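Local structure of chemotaxis protein CheX (Vibrio vulnificus, 6VPW) at residues 11-14 and 15-19. The protein probably acts in bacterial chemotaxis signalling as a CheX-family phosphatase that removes the phosphoryl group from the response regulator CheY. Numbering follows the deposited sequence.
Sequences FLAS and LMNVL
L12 and M16 meet one helical turn apart: chi1 of -171° sets CG of L12 beside its carbonyl carbon, towards the next turn, and chi1 of -67° sets CG of M16 beside its own N, back towards L12. The two chains lie alongside each other with their ends leading in one direction, and CD2 of L12 touches SD of M16 at 3.6 Å. A flexible thioether suits this place, since its bend (chi3 59°) lets the sulfur settle against a methyl of the branched leucine. CG of M16 also lies 3.5 Å from O of L12, which accepts the M16 N-H. That bond belongs to a regular i to i+4 series, in which N of N17 reaches O of A13 at 2.8 Å and N of V18 reaches O of S14 at 2.9 Å. CG2 of beta-branched V18 sits tight against O of S14 (3.1 Å), keeping this branch close to the helix while the side chain meets M97. In the conformer described, OG of small S14 is hydrogen-bonded to O of V98, giving this buried hydroxyl a partner. Polar N17 suits the exposed side of helix 8-23. Buried F11 and L15, flanked by partly exposed L12, M16 and V18, pack the helix against helix 85-107 and strands 137-142 and 148-154 of the six-stranded antiparallel sheet, F11 and L15 reaching the latter strand.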
# COMPACT_ATOMS: atom_id res chain seq x y z
N PHE A 11 -10.98 -11.29 8.56
CA PHE A 11 -10.49 -9.88 8.48
C PHE A 11 -11.54 -8.92 9.06
O PHE A 11 -11.16 -8.04 9.83
CB PHE A 11 -10.07 -9.49 7.05
CG PHE A 11 -8.69 -9.98 6.67
CD1 PHE A 11 -7.57 -9.22 6.98
CD2 PHE A 11 -8.50 -11.22 6.08
CE1 PHE A 11 -6.29 -9.69 6.70
CE2 PHE A 11 -7.23 -11.67 5.78
CZ PHE A 11 -6.12 -10.91 6.08
N LEU A 12 -12.81 -9.09 8.70
CA LEU A 12 -13.92 -8.20 9.16
C LEU A 12 -14.00 -8.27 10.69
O LEU A 12 -13.98 -7.21 11.33
CB LEU A 12 -15.21 -8.66 8.48
CG LEU A 12 -16.45 -7.78 8.64
CD1 LEU A 12 -17.45 -8.08 7.55
CD2 LEU A 12 -17.10 -7.96 10.01
N ALA A 13 -14.03 -9.48 11.23
CA ALA A 13 -14.11 -9.71 12.70
C ALA A 13 -12.88 -9.12 13.39
O ALA A 13 -13.01 -8.50 14.47
CB ALA A 13 -14.25 -11.19 12.96
N SER A 14 -11.71 -9.26 12.75
CA SER A 14 -10.44 -8.77 13.36
C SER A 14 -10.46 -7.24 13.52
O SER A 14 -10.03 -6.77 14.60
CB SER A 14 -9.25 -9.22 12.57
OG SER A 14 -8.06 -8.93 13.27
N LEU A 15 -10.89 -6.49 12.50
CA LEU A 15 -10.92 -5.00 12.65
C LEU A 15 -11.91 -4.63 13.75
O LEU A 15 -11.60 -3.76 14.56
CB LEU A 15 -11.31 -4.31 11.34
CG LEU A 15 -11.50 -2.79 11.45
CD1 LEU A 15 -10.21 -2.10 11.87
CD2 LEU A 15 -11.99 -2.19 10.15
N MET A 16 -13.08 -5.27 13.77
CA MET A 16 -14.08 -4.90 14.80
C MET A 16 -13.55 -5.24 16.19
O MET A 16 -13.72 -4.40 17.10
CB MET A 16 -15.40 -5.63 14.55
CG MET A 16 -16.09 -5.16 13.28
SD MET A 16 -17.61 -6.05 12.96
CE MET A 16 -18.52 -5.67 14.46
N ASN A 17 -12.91 -6.40 16.34
CA ASN A 17 -12.41 -6.82 17.68
C ASN A 17 -11.22 -5.95 18.12
O ASN A 17 -11.12 -5.68 19.33
CB ASN A 17 -12.07 -8.31 17.70
CG ASN A 17 -13.31 -9.14 17.53
OD1 ASN A 17 -14.41 -8.65 17.79
ND2 ASN A 17 -13.16 -10.37 17.08
N VAL A 18 -10.37 -5.53 17.18
CA VAL A 18 -9.20 -4.69 17.55
C VAL A 18 -9.73 -3.35 18.06
O VAL A 18 -9.27 -2.89 19.15
CB VAL A 18 -8.21 -4.52 16.37
CG1 VAL A 18 -7.21 -3.42 16.63
CG2 VAL A 18 -7.48 -5.82 16.04
N LEU A 19 -10.69 -2.75 17.36
CA LEU A 19 -11.18 -1.42 17.78
C LEU A 19 -12.05 -1.52 19.04
O LEU A 19 -11.99 -0.58 19.87
CB LEU A 19 -11.93 -0.78 16.62
CG LEU A 19 -11.06 -0.46 15.40
CD1 LEU A 19 -11.87 0.23 14.34
CD2 LEU A 19 -9.86 0.39 15.80